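Long-range contacts in natterin-like protein (Lethenteron camtschaticum, PDB 6IUL), which is a lamprey immune protein and cytotoxin that probably recognises glycans through a jacalin-like lectin domain and forms membrane pores through an aerolysin-type module: residues Gln167-Lys172 and Ile268-Ile273; Phe188-Lys193 and Val264-Gly269; Ile194-Ser199 and Gly301-Lys306; Lys246-Thr251 and Thr305-Val310. All blocks are in the same frame, centred on the assembly; numbering follows the deposited sequence.

Interaction 1: Gln167-Lys172 and Ile268-Ile273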
loop_
_atom_site.group_PDB
_atom_site.type_symbol
_atom_site.label_atom_id
_atom_site.label_comp_id
_atom_site.label_asym_id
_atom_site.label_seq_id
_atom_site.Cartn_x
_atom_site.Cartn_y
_atom_site.Cartn_z
ATOM N N GLN A 167 -14.014 20.608 0.401
ATOM C CA GLN A 167 -14.160 21.117 -0.960
ATOM C C GLN A 167 -15.122 20.200 -1.749
ATOM O O GLN A 167 -14.924 18.968 -1.810
ATOM C CB GLN A 167 -12.817 21.176 -1.733
ATOM C CG GLN A 167 -11.715 22.158 -1.257
ATOM C CD GLN A 167 -12.126 23.647 -1.112
ATOM O OE1 GLN A 167 -11.273 24.491 -0.879
ATOM N NE2 GLN A 167 -13.418 23.955 -1.184
ATOM N N MET A 168 -16.126 20.830 -2.366
ATOM C CA MET A 168 -17.151 20.151 -3.144
ATOM C C MET A 168 -16.721 20.032 -4.592
ATOM O O MET A 168 -16.141 20.960 -5.162
ATOM C CB MET A 168 -18.479 20.923 -3.043
ATOM C CG MET A 168 -19.033 21.034 -1.628
ATOM S SD MET A 168 -19.260 19.446 -0.759
ATOM C CE MET A 168 -20.299 20.009 0.611
ATOM N N GLU A 169 -16.969 18.859 -5.169
ATOM C CA GLU A 169 -16.680 18.582 -6.546
ATOM C C GLU A 169 -17.982 18.034 -7.152
ATOM O O GLU A 169 -18.657 17.194 -6.538
ATOM C CB GLU A 169 -15.641 17.456 -6.725
ATOM C CG GLU A 169 -14.564 17.295 -5.699
ATOM C CD GLU A 169 -13.700 16.063 -5.972
ATOM O OE1 GLU A 169 -14.008 15.277 -6.884
ATOM O OE2 GLU A 169 -12.683 15.915 -5.277
ATOM N N GLU A 170 -18.267 18.438 -8.371
ATOM C CA GLU A 170 -19.406 17.935 -9.100
ATOM C C GLU A 170 -19.031 16.588 -9.729
ATOM O O GLU A 170 -17.935 16.359 -10.189
ATOM C CB GLU A 170 -19.820 18.907 -10.174
ATOM C CG GLU A 170 -20.476 20.196 -9.697
ATOM C CD GLU A 170 -21.025 21.035 -10.892
ATOM O OE1 GLU A 170 -21.765 22.013 -10.622
ATOM O OE2 GLU A 170 -20.725 20.729 -12.105
ATOM N N ILE A 171 -19.955 15.665 -9.711
ATOM C CA ILE A 171 -19.699 14.361 -10.264
ATOM C C ILE A 171 -20.547 14.146 -11.519
ATOM O O ILE A 171 -20.091 13.555 -12.516
ATOM C CB ILE A 171 -20.058 13.280 -9.238
ATOM C CG1 ILE A 171 -19.141 13.400 -8.036
ATOM C CG2 ILE A 171 -19.967 11.865 -9.870
ATOM C CD1 ILE A 171 -19.629 12.621 -6.842
ATOM N N LYS A 172 -21.800 14.566 -11.482
ATOM C CA LYS A 172 -22.695 14.234 -12.612
ATOM C C LYS A 172 -23.831 15.218 -12.715
ATOM O O LYS A 172 -24.369 15.693 -11.671
ATOM C CB LYS A 172 -23.254 12.818 -12.442
ATOM C CG LYS A 172 -24.261 12.402 -13.530
ATOM C CD LYS A 172 -24.699 10.948 -13.392
ATOM C CE LYS A 172 -25.682 10.557 -14.503
ATOM N NZ LYS A 172 -26.108 9.147 -14.421
ATOM N N ILE A 268 -19.761 15.536 -4.236
ATOM C CA ILE A 268 -19.095 14.899 -3.097
ATOM C C ILE A 268 -18.112 15.848 -2.480
ATOM O O ILE A 268 -17.542 16.711 -3.151
ATOM C CB ILE A 268 -18.416 13.585 -3.485
ATOM C CG1 ILE A 268 -18.210 12.725 -2.247
ATOM C CG2 ILE A 268 -17.154 13.896 -4.238
ATOM C CD1 ILE A 268 -17.629 11.347 -2.499
ATOM N N GLY A 269 -17.959 15.749 -1.166
ATOM C CA GLY A 269 -16.995 16.627 -0.477
ATOM C C GLY A 269 -15.657 15.936 -0.209
ATOM O O GLY A 269 -15.629 14.777 0.184
ATOM N N ARG A 270 -14.578 16.664 -0.386
ATOM C CA ARG A 270 -13.218 16.163 -0.204
ATOM C C ARG A 270 -12.497 17.015 0.836
ATOM O O ARG A 270 -12.495 18.246 0.747
ATOM C CB ARG A 270 -12.483 16.288 -1.525
ATOM C CG ARG A 270 -11.044 15.865 -1.535
ATOM C CD ARG A 270 -10.433 16.193 -2.890
ATOM N NE ARG A 270 -9.104 15.580 -3.053
ATOM C CZ ARG A 270 -7.949 16.096 -2.611
ATOM N NH1 ARG A 270 -7.925 17.251 -1.939
ATOM N NH2 ARG A 270 -6.807 15.451 -2.857
ATOM N N ALA A 271 -11.856 16.369 1.796
ATOM C CA ALA A 271 -11.121 17.095 2.824
ATOM C C ALA A 271 -9.742 16.531 3.063
ATOM O O ALA A 271 -9.595 15.333 3.309
ATOM C CB ALA A 271 -11.913 17.104 4.126
ATOM N N ASP A 272 -8.739 17.417 2.968
ATOM C CA ASP A 272 -7.356 17.145 3.380
ATOM C C ASP A 272 -7.235 17.364 4.859
ATOM O O ASP A 272 -7.640 18.401 5.354
ATOM C CB ASP A 272 -6.362 18.052 2.649
ATOM C CG ASP A 272 -6.170 17.628 1.184
ATOM O OD1 ASP A 272 -5.682 16.510 0.933
ATOM O OD2 ASP A 272 -6.511 18.391 0.269
ATOM N N ILE A 273 -6.684 16.374 5.563
ATOM C CA ILE A 273 -6.538 16.449 7.000
ATOM C C ILE A 273 -5.061 16.539 7.391
ATOM O O ILE A 273 -4.233 15.741 6.939
ATOM C CB ILE A 273 -7.183 15.246 7.693
ATOM C CG1 ILE A 273 -8.639 15.105 7.244
ATOM C CG2 ILE A 273 -7.073 15.382 9.203
ATOM C CD1 ILE A 273 -9.438 14.016 7.941
#

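Interaction 2: Phe188-Lys193 and Val264-Gly269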
loop_
_atom_site.group_PDB
_atom_site.type_symbol
_atom_site.label_atom_id
_atom_site.label_comp_id
_atom_site.label_asym_id
_atom_site.label_seq_id
_atom_site.Cartn_x
_atom_site.Cartn_y
_atom_site.Cartn_z
ATOM N N PHE A 188 -32.583 8.664 -10.649
ATOM C CA PHE A 188 -31.218 9.131 -10.816
ATOM C C PHE A 188 -30.242 8.157 -10.142
ATOM O O PHE A 188 -30.465 7.720 -9.003
ATOM C CB PHE A 188 -31.082 10.494 -10.157
ATOM C CG PHE A 188 -29.727 11.120 -10.304
ATOM C CD1 PHE A 188 -29.419 11.884 -11.405
ATOM C CD2 PHE A 188 -28.778 10.964 -9.315
ATOM C CE1 PHE A 188 -28.168 12.477 -11.527
ATOM C CE2 PHE A 188 -27.527 11.553 -9.414
ATOM C CZ PHE A 188 -27.216 12.299 -10.518
ATOM N N GLU A 189 -29.152 7.859 -10.849
ATOM C CA GLU A 189 -28.053 7.085 -10.323
ATOM C C GLU A 189 -26.725 7.767 -10.623
ATOM O O GLU A 189 -26.566 8.348 -11.685
ATOM C CB GLU A 189 -28.038 5.746 -11.008
ATOM C CG GLU A 189 -29.083 4.776 -10.558
ATOM C CD GLU A 189 -29.044 3.452 -11.334
ATOM O OE1 GLU A 189 -28.234 3.297 -12.271
ATOM O OE2 GLU A 189 -29.886 2.594 -11.037
ATOM N N SER A 190 -25.758 7.663 -9.699
ATOM C CA SER A 190 -24.422 8.173 -9.934
ATOM C C SER A 190 -23.395 7.422 -9.134
ATOM O O SER A 190 -23.710 6.898 -8.073
ATOM C CB SER A 190 -24.358 9.660 -9.604
ATOM O OG SER A 190 -23.063 10.165 -9.905
ATOM N N SER A 191 -22.160 7.391 -9.624
ATOM C CA SER A 191 -21.055 6.744 -8.879
ATOM C C SER A 191 -19.726 7.443 -9.152
ATOM O O SER A 191 -19.550 8.090 -10.209
ATOM C CB SER A 191 -20.939 5.262 -9.259
ATOM O OG SER A 191 -20.645 5.084 -10.657
ATOM N N LYS A 192 -18.811 7.292 -8.203
ATOM C CA LYS A 192 -17.456 7.862 -8.282
ATOM C C LYS A 192 -16.428 7.077 -7.487
ATOM O O LYS A 192 -16.598 6.800 -6.277
ATOM C CB LYS A 192 -17.441 9.287 -7.711
ATOM C CG LYS A 192 -16.077 9.950 -7.897
ATOM C CD LYS A 192 -16.025 11.344 -7.376
ATOM C CE LYS A 192 -14.619 11.911 -7.371
ATOM N NZ LYS A 192 -13.976 11.917 -8.690
ATOM N N LYS A 193 -15.369 6.718 -8.178
ATOM C CA LYS A 193 -14.187 6.153 -7.547
ATOM C C LYS A 193 -13.512 7.186 -6.651
ATOM O O LYS A 193 -13.252 8.315 -7.111
ATOM C CB LYS A 193 -13.181 5.725 -8.625
ATOM C CG LYS A 193 -11.857 5.295 -8.018
ATOM C CD LYS A 193 -10.835 4.911 -9.060
ATOM C CE LYS A 193 -9.552 4.393 -8.407
ATOM N NZ LYS A 193 -8.616 3.907 -9.429
ATOM N N VAL A 264 -30.564 17.839 -12.025
ATOM C CA VAL A 264 -29.970 17.168 -10.846
ATOM C C VAL A 264 -28.470 17.155 -10.977
ATOM O O VAL A 264 -27.905 16.728 -12.010
ATOM C CB VAL A 264 -30.451 15.733 -10.738
ATOM C CG1 VAL A 264 -29.817 15.033 -9.557
ATOM C CG2 VAL A 264 -31.964 15.702 -10.656
ATOM N N VAL A 265 -27.821 17.652 -9.943
ATOM C CA VAL A 265 -26.342 17.633 -9.892
ATOM C C VAL A 265 -25.902 16.828 -8.687
ATOM O O VAL A 265 -26.315 17.098 -7.566
ATOM C CB VAL A 265 -25.764 19.033 -9.792
ATOM C CG1 VAL A 265 -24.255 18.967 -9.731
ATOM C CG2 VAL A 265 -26.210 19.880 -10.987
ATOM N N ALA A 266 -25.082 15.814 -8.947
ATOM C CA ALA A 266 -24.462 15.031 -7.893
ATOM C C ALA A 266 -23.071 15.555 -7.549
ATOM O O ALA A 266 -22.244 15.798 -8.446
ATOM C CB ALA A 266 -24.386 13.546 -8.279
ATOM N N ASN A 267 -22.850 15.657 -6.242
ATOM C CA ASN A 267 -21.625 16.214 -5.641
ATOM C C ASN A 267 -21.029 15.281 -4.558
ATOM O O ASN A 267 -21.696 14.376 -4.036
ATOM C CB ASN A 267 -21.895 17.564 -4.979
ATOM C CG ASN A 267 -22.433 18.584 -5.942
ATOM O OD1 ASN A 267 -21.754 18.965 -6.914
ATOM N ND2 ASN A 267 -23.687 19.033 -5.702
ATOM N N ILE A 268 -19.761 15.536 -4.236
ATOM C CA ILE A 268 -19.095 14.899 -3.097
ATOM C C ILE A 268 -18.112 15.848 -2.480
ATOM O O ILE A 268 -17.542 16.711 -3.151
ATOM C CB ILE A 268 -18.416 13.585 -3.485
ATOM C CG1 ILE A 268 -18.210 12.725 -2.247
ATOM C CG2 ILE A 268 -17.154 13.896 -4.238
ATOM C CD1 ILE A 268 -17.629 11.347 -2.499
ATOM N N GLY A 269 -17.959 15.749 -1.166
ATOM C CA GLY A 269 -16.995 16.627 -0.477
ATOM C C GLY A 269 -15.657 15.936 -0.209
ATOM O O GLY A 269 -15.629 14.777 0.184
#

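Interaction 3: Ile194-Ser199 and Gly301-Lys306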
loop_
_atom_site.group_PDB
_atom_site.type_symbol
_atom_site.label_atom_id
_atom_site.label_comp_id
_atom_site.label_asym_id
_atom_site.label_seq_id
_atom_site.Cartn_x
_atom_site.Cartn_y
_atom_site.Cartn_z
ATOM N N ILE A 194 -13.241 6.814 -5.396
ATOM C CA ILE A 194 -12.451 7.659 -4.498
ATOM C C ILE A 194 -11.315 6.857 -3.884
ATOM O O ILE A 194 -11.400 5.633 -3.745
ATOM C CB ILE A 194 -13.284 8.282 -3.348
ATOM C CG1 ILE A 194 -13.905 7.218 -2.476
ATOM C CG2 ILE A 194 -14.375 9.190 -3.905
ATOM C CD1 ILE A 194 -14.560 7.716 -1.214
ATOM N N ILE A 195 -10.263 7.557 -3.502
ATOM C CA ILE A 195 -9.120 6.943 -2.791
ATOM C C ILE A 195 -8.886 7.684 -1.461
ATOM O O ILE A 195 -8.340 8.792 -1.456
ATOM C CB ILE A 195 -7.847 7.020 -3.649
ATOM C CG1 ILE A 195 -8.141 6.453 -5.051
ATOM C CG2 ILE A 195 -6.669 6.296 -2.970
ATOM C CD1 ILE A 195 -6.949 6.283 -5.965
ATOM N N LYS A 196 -9.311 7.088 -0.352
ATOM C CA LYS A 196 -9.027 7.624 0.993
ATOM C C LYS A 196 -7.572 7.328 1.385
ATOM O O LYS A 196 -7.028 6.308 0.983
ATOM C CB LYS A 196 -9.965 7.027 2.024
ATOM C CG LYS A 196 -11.420 7.466 1.910
ATOM C CD LYS A 196 -12.304 6.718 2.933
ATOM C CE LYS A 196 -13.558 7.494 3.269
ATOM N NZ LYS A 196 -14.604 6.737 4.026
ATOM N N LYS A 197 -6.937 8.229 2.130
ATOM C CA LYS A 197 -5.543 8.044 2.535
ATOM C C LYS A 197 -5.332 8.354 3.998
ATOM O O LYS A 197 -5.954 9.281 4.530
ATOM C CB LYS A 197 -4.616 8.899 1.680
ATOM C CG LYS A 197 -4.522 8.443 0.238
ATOM C CD LYS A 197 -3.341 9.039 -0.527
ATOM C CE LYS A 197 -3.016 8.106 -1.701
ATOM N NZ LYS A 197 -1.922 8.566 -2.586
ATOM N N SER A 198 -4.417 7.610 4.618
ATOM C CA SER A 198 -4.018 7.789 6.012
ATOM C C SER A 198 -2.492 7.656 6.163
ATOM O O SER A 198 -1.863 6.750 5.581
ATOM C CB SER A 198 -4.683 6.738 6.877
ATOM O OG SER A 198 -6.030 7.050 7.153
ATOM N N SER A 199 -1.899 8.554 6.941
ATOM C CA SER A 199 -0.456 8.573 7.168
ATOM C C SER A 199 -0.121 9.129 8.557
ATOM O O SER A 199 -0.457 10.264 8.901
ATOM C CB SER A 199 0.244 9.390 6.112
ATOM O OG SER A 199 1.621 9.538 6.449
ATOM N N GLY A 301 -4.113 12.977 6.145
ATOM C CA GLY A 301 -5.143 12.148 5.594
ATOM C C GLY A 301 -5.863 12.801 4.428
ATOM O O GLY A 301 -5.794 13.992 4.228
ATOM N N LEU A 302 -6.578 11.973 3.686
ATOM C CA LEU A 302 -7.519 12.413 2.689
ATOM C C LEU A 302 -8.802 11.632 2.920
ATOM O O LEU A 302 -8.784 10.397 3.028
ATOM C CB LEU A 302 -6.987 12.147 1.288
ATOM C CG LEU A 302 -7.946 12.531 0.132
ATOM C CD1 LEU A 302 -8.260 14.020 0.186
ATOM C CD2 LEU A 302 -7.328 12.235 -1.230
ATOM N N THR A 303 -9.911 12.342 3.063
ATOM C CA THR A 303 -11.187 11.686 3.263
ATOM C C THR A 303 -12.272 12.345 2.402
ATOM O O THR A 303 -12.064 13.439 1.837
ATOM C CB THR A 303 -11.594 11.697 4.738
ATOM O OG1 THR A 303 -12.659 10.762 4.940
ATOM C CG2 THR A 303 -12.043 13.081 5.202
ATOM N N TYR A 304 -13.402 11.662 2.292
ATOM C CA TYR A 304 -14.530 12.132 1.503
ATOM C C TYR A 304 -15.805 11.984 2.311
ATOM O O TYR A 304 -15.915 11.081 3.137
ATOM C CB TYR A 304 -14.681 11.372 0.191
ATOM C CG TYR A 304 -13.648 11.658 -0.856
ATOM C CD1 TYR A 304 -12.411 10.990 -0.861
ATOM C CD2 TYR A 304 -13.904 12.561 -1.883
ATOM C CE1 TYR A 304 -11.464 11.231 -1.840
ATOM C CE2 TYR A 304 -12.960 12.814 -2.877
ATOM C CZ TYR A 304 -11.738 12.150 -2.838
ATOM O OH TYR A 304 -10.809 12.426 -3.822
ATOM N N THR A 305 -16.771 12.878 2.057
ATOM C CA THR A 305 -18.121 12.714 2.605
ATOM C C THR A 305 -18.902 11.728 1.737
ATOM O O THR A 305 -18.414 11.222 0.727
ATOM C CB THR A 305 -18.894 14.055 2.589
ATOM O OG1 THR A 305 -19.055 14.488 1.240
ATOM C CG2 THR A 305 -18.107 15.124 3.297
ATOM N N LYS A 306 -20.137 11.488 2.119
ATOM C CA LYS A 306 -21.101 10.757 1.260
ATOM C C LYS A 306 -21.477 11.624 0.063
ATOM O O LYS A 306 -21.431 12.857 0.144
ATOM C CB LYS A 306 -22.374 10.354 2.044
ATOM C CG LYS A 306 -22.217 9.121 2.976
ATOM C CD LYS A 306 -21.104 8.202 2.452
ATOM C CE LYS A 306 -20.866 6.899 3.194
ATOM N NZ LYS A 306 -21.886 5.880 2.860
HETATM O O HOH W 1 -9.813 10.035 -4.514
#

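Interaction 4: Lys246-Thr251 and Thr305-Val310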
loop_
_atom_site.group_PDB
_atom_site.type_symbol
_atom_site.label_atom_id
_atom_site.label_comp_id
_atom_site.label_asym_id
_atom_site.label_seq_id
_atom_site.Cartn_x
_atom_site.Cartn_y
_atom_site.Cartn_z
ATOM N N LYS A 246 -12.370 2.920 -3.097
ATOM C CA LYS A 246 -13.785 2.694 -2.870
ATOM C C LYS A 246 -14.580 3.298 -4.040
ATOM O O LYS A 246 -14.109 4.186 -4.731
ATOM C CB LYS A 246 -14.077 3.379 -1.529
ATOM C CG LYS A 246 -15.480 3.331 -0.944
ATOM C CD LYS A 246 -15.409 3.307 0.610
ATOM C CE LYS A 246 -16.441 4.150 1.369
ATOM N NZ LYS A 246 -17.856 3.836 1.053
ATOM N N THR A 247 -15.768 2.790 -4.288
ATOM C CA THR A 247 -16.697 3.436 -5.189
ATOM C C THR A 247 -17.904 3.924 -4.378
ATOM O O THR A 247 -18.688 3.128 -3.851
ATOM C CB THR A 247 -17.155 2.498 -6.320
ATOM O OG1 THR A 247 -16.009 2.063 -7.067
ATOM C CG2 THR A 247 -18.089 3.211 -7.243
ATOM N N GLU A 248 -18.055 5.238 -4.302
ATOM C CA GLU A 248 -19.225 5.872 -3.674
ATOM C C GLU A 248 -20.399 5.904 -4.686
ATOM O O GLU A 248 -20.190 6.051 -5.900
ATOM C CB GLU A 248 -18.851 7.273 -3.190
ATOM C CG GLU A 248 -19.482 7.648 -1.859
ATOM C CD GLU A 248 -19.031 6.803 -0.672
ATOM O OE1 GLU A 248 -19.886 6.499 0.166
ATOM O OE2 GLU A 248 -17.847 6.452 -0.575
ATOM N N THR A 249 -21.620 5.692 -4.193
ATOM C CA THR A 249 -22.799 5.663 -5.045
ATOM C C THR A 249 -23.933 6.493 -4.470
ATOM O O THR A 249 -23.970 6.767 -3.273
ATOM C CB THR A 249 -23.335 4.242 -5.311
ATOM O OG1 THR A 249 -23.843 3.680 -4.107
ATOM C CG2 THR A 249 -22.241 3.353 -5.862
ATOM N N LEU A 250 -24.875 6.841 -5.348
ATOM C CA LEU A 250 -26.070 7.550 -4.948
ATOM C C LEU A 250 -27.187 7.237 -5.914
ATOM O O LEU A 250 -26.979 7.279 -7.127
ATOM C CB LEU A 250 -25.782 9.060 -4.943
ATOM C CG LEU A 250 -26.922 9.981 -4.519
ATOM C CD1 LEU A 250 -27.417 9.726 -3.109
ATOM C CD2 LEU A 250 -26.467 11.421 -4.665
ATOM N N THR A 251 -28.366 6.914 -5.392
ATOM C CA THR A 251 -29.545 6.704 -6.227
ATOM C C THR A 251 -30.805 7.206 -5.502
ATOM O O THR A 251 -30.936 7.043 -4.294
ATOM C CB THR A 251 -29.704 5.252 -6.644
ATOM O OG1 THR A 251 -30.796 5.138 -7.552
ATOM C CG2 THR A 251 -29.993 4.332 -5.460
ATOM N N THR A 305 -16.771 12.878 2.057
ATOM C CA THR A 305 -18.121 12.714 2.605
ATOM C C THR A 305 -18.902 11.728 1.737
ATOM O O THR A 305 -18.414 11.222 0.727
ATOM C CB THR A 305 -18.894 14.055 2.589
ATOM O OG1 THR A 305 -19.055 14.488 1.240
ATOM C CG2 THR A 305 -18.107 15.124 3.297
ATOM N N LYS A 306 -20.137 11.488 2.119
ATOM C CA LYS A 306 -21.101 10.757 1.260
ATOM C C LYS A 306 -21.477 11.624 0.063
ATOM O O LYS A 306 -21.431 12.857 0.144
ATOM C CB LYS A 306 -22.374 10.354 2.044
ATOM C CG LYS A 306 -22.217 9.121 2.976
ATOM C CD LYS A 306 -21.104 8.202 2.452
ATOM C CE LYS A 306 -20.866 6.899 3.194
ATOM N NZ LYS A 306 -21.886 5.880 2.860
ATOM N N MET A 307 -21.805 10.993 -1.062
ATOM C CA MET A 307 -22.358 11.671 -2.192
ATOM C C MET A 307 -23.705 12.282 -1.846
ATOM O O MET A 307 -24.510 11.643 -1.227
ATOM C CB MET A 307 -22.565 10.727 -3.374
ATOM C CG MET A 307 -21.295 10.375 -4.081
ATOM S SD MET A 307 -21.628 9.420 -5.551
ATOM C CE MET A 307 -19.957 9.131 -5.956
ATOM N N THR A 308 -23.932 13.501 -2.324
ATOM C CA THR A 308 -25.245 14.160 -2.196
ATOM C C THR A 308 -25.674 14.712 -3.556
ATOM O O THR A 308 -24.931 14.639 -4.535
ATOM C CB THR A 308 -25.143 15.323 -1.187
ATOM O OG1 THR A 308 -24.141 16.248 -1.659
ATOM C CG2 THR A 308 -24.750 14.779 0.240
ATOM N N ALA A 309 -26.873 15.271 -3.617
ATOM C CA ALA A 309 -27.354 15.844 -4.858
ATOM C C ALA A 309 -28.243 17.067 -4.630
ATOM O O ALA A 309 -28.907 17.199 -3.611
ATOM C CB ALA A 309 -28.089 14.779 -5.650
ATOM N N VAL A 310 -28.184 17.986 -5.580
ATOM C CA VAL A 310 -29.089 19.132 -5.609
ATOM C C VAL A 310 -30.031 18.994 -6.835
ATOM O O VAL A 310 -29.560 18.827 -7.980
ATOM C CB VAL A 310 -28.302 20.439 -5.696
ATOM C CG1 VAL A 310 -29.272 21.610 -5.801
ATOM C CG2 VAL A 310 -27.397 20.615 -4.472
#

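Interaction 1: Gln167-Lys172 and Ile268-Ile273
Glu169 and Arg270 come together on one face of an antiparallel strand pair, their side chains passing at a slant. Glu169 OE2 lies 3.3 Å from Arg270 CD, against the aliphatic stem and not the charged end. The carboxylate and guanidinium planes are turned 28° apart, and OE2 stays 4.2 Å from Arg270 NE, too far for a salt bridge. Arg270 has CG trans to its backbone N (chi1 178°) and runs straight on to NE, which carries the guanidinium past Glu169 to Asp272 on its own strand. There Arg270 NH1 bonds Asp272 OD2 at 2.9 Å, meeting it from above the carboxylate plane. Ile171 meets the same strand near Glu169, its CD1 tip resting 3.7 Å from Ile268 CB. On the other face, Met168 curls its thioether over Gly269, where SD is 3.6 Å from CA; glycine offers no side chain there, and the sulfur lies against the backbone.

Beneath these groups, Gln167 pairs with Arg270 and Glu169 with Ile268, each through two backbone hydrogen bonds; Arg270 N to Gln167 O is 2.7 Å. The regular pairing then gives way to a classic beta bulge, with Ile171 and Lys172 both opposite Ala266. Beyond the bulge, Lys172 NZ forms a salt bridge with Asp118 of the second subunit. The chemistry is thus divided: main-chain bonds hold the strands in register, while Arg270 pairs with Asp272 and gives Glu169 at most a longer-range attraction, to which a weak, long ion pair with Lys192 is added.

Interaction 2: Phe188-Lys193 and Val264-Gly269
Phe188 has CG trans to its backbone N (chi1 -178°), and Val264 CG1 is likewise trans to its own N; these torsions carry the ring and the methyl into the gap between the segments. The side chains approach from opposite directions, and the methyl CG1 of Val264 ends up over the middle of the phenyl ring, 3.7 Å from its centroid and 14° off the normal, a CH-pi contact. The same ring meets the next inward-facing residue differently: Ala266 CB lies at its edge, near the ring plane, 3.8 Å from Phe188 CZ. Ser190 follows, its OG only touching Ala266 CB at 4.0 Å. At the far end, the stem of Lys192 crosses Ile268, with Lys192 CD 4.2 Å from Ile268 CG2, a lighter contact.

The segments run roughly alongside, 29° apart in direction. With their axes 8.6 Å from each other they are not paired edge to edge: side chains of alternate residues fill the gap between two facing layers, and the contact is mostly apolar and largely buried. Ser191 OG, on the outward side, hydrogen-bonds Ile146 N of the second subunit. Strand 241-256 borders Phe188-Lys193 through backbone bonds such as Ser190 with Leu250, and Phe252 on it also meets the Phe188 ring. Strand 166-178 flanks the other layer, supplying Lys172 as a cation-pi partner of Phe188, while strand 290-313 brings Met307 against both Lys192 and Ile268.

Interaction 3: Ile194-Ser199 and Gly301-Lys306
Lys197 and Leu302 form the hydrogen-bonded pair at the heart of an antiparallel strand pairing, part of the long-stranded module related to the epsilon toxin and aerolysin pore formers. Two backbone bonds join them, Lys197 N to Leu302 O at 3.0 Å and Leu302 N to Lys197 O at 2.9 Å; their CB atoms lie on the same face, 4.0 Å apart. Next along, Ser198 opposes Gly301 in a non-hydrogen-bonded pair. On the other side of Lys197, the extended chain of Lys196 crosses Thr303, its CE lying 3.8 Å from Thr303 OG1.

Toward Ile194 the strands splay, and Tyr304 fills the widening gap. Its CG points away from its own carbonyl carbon (chi1 -72°), and the ring lies flat under Ile194. The CG2 methyl of Ile194 sits 3.8 Å from the ring centroid and only 3° off the normal, a CH-pi contact over one face. Ile194 CB and CD1 extend the cover toward the CD1 side of the ring. Ile195 O lies in the ring plane, at the edge beside Tyr304 CE1. The phenol end is tied back by a water that accepts from Ile195 N at 2.7 Å and bonds Tyr304 OH at the same distance. Leu302 adds its CD2 methyl, 3.6 Å from Ile195 O.

Arg270 of strand 260-285 also touches Leu302 and Tyr304. Where direct pairing of the backbones stops, one water satisfies Ile195 N and links it to the phenol, while the ring face takes the isoleucine methyl: the ring is apolar over its face and polar at its hydroxyl.

Interaction 4: Lys246-Thr251 and Thr305-Val310
Met307 is the tightly packed part of this contact, sliding alongside Glu248 in the opposite direction. With CG trans to its carbonyl carbon (chi1 -75°) and the chain extended beyond, Met307 carries its methyl under strand 246-251, where CE lies 3.5 Å from Glu248 CB and a close 3.1 Å from Glu248 O. Leu250 closes the other flank: its CB is 3.9 Å from Met307 CB, and its CD2 methyl reaches over the backbone of Thr308, 3.6 Å from Thr308 C, to touch Ala309 CB. Ile171 of strand 166-178 also touches the Met307 methyl.

The solvent side belongs to Lys306, an exposed residue. Bent at chi2 (-27°) and again at its end, its chain crosses the Glu248 side chain at about a right angle. Lys306 CD comes to 3.1 Å from Glu248 OE1, and NZ reaches the same oxygen through a long salt bridge of 3.4 Å. From within its own strand, Lys246 NZ bonds Glu248 OE2 at 3.1 Å on the syn side, 26° out of the carboxylate plane. The thin contacts are those of Thr249 and Thr308, whose side chains start away from the other segment.

Lys246 thus holds OE2 of the buried carboxylate and, weakly, OE1, which Lys306 also reaches; this network would probably favour the ionised form and partly offset its charge. The remainder is van der Waals packing, methionine and leucine against side chains and backbone, where the segments share no hydrogen bonds.

In the fold
From the N terminus, strand 166-178 leaves first, and interaction 1 closes a long return to strand 260-285. Interaction 2, starting from the following strand 184-200, ends on the same stretch and shares Ile268 and Gly269, so it is roughly nested within interaction 1. Farther along strand 184-200, interaction 3 runs on to strand 290-313 and crosses both. Interaction 4 starts on strand 241-256, also crosses interactions 1 and 2, and is roughly nested in interaction 3, sharing Thr305 and Lys306. Centres of interactions 2 and 4 are about 5 Å apart. Together they tie five strands of the aerolysin-type module into facing layers, while interactions 1, 2 and 4 also border the second subunit.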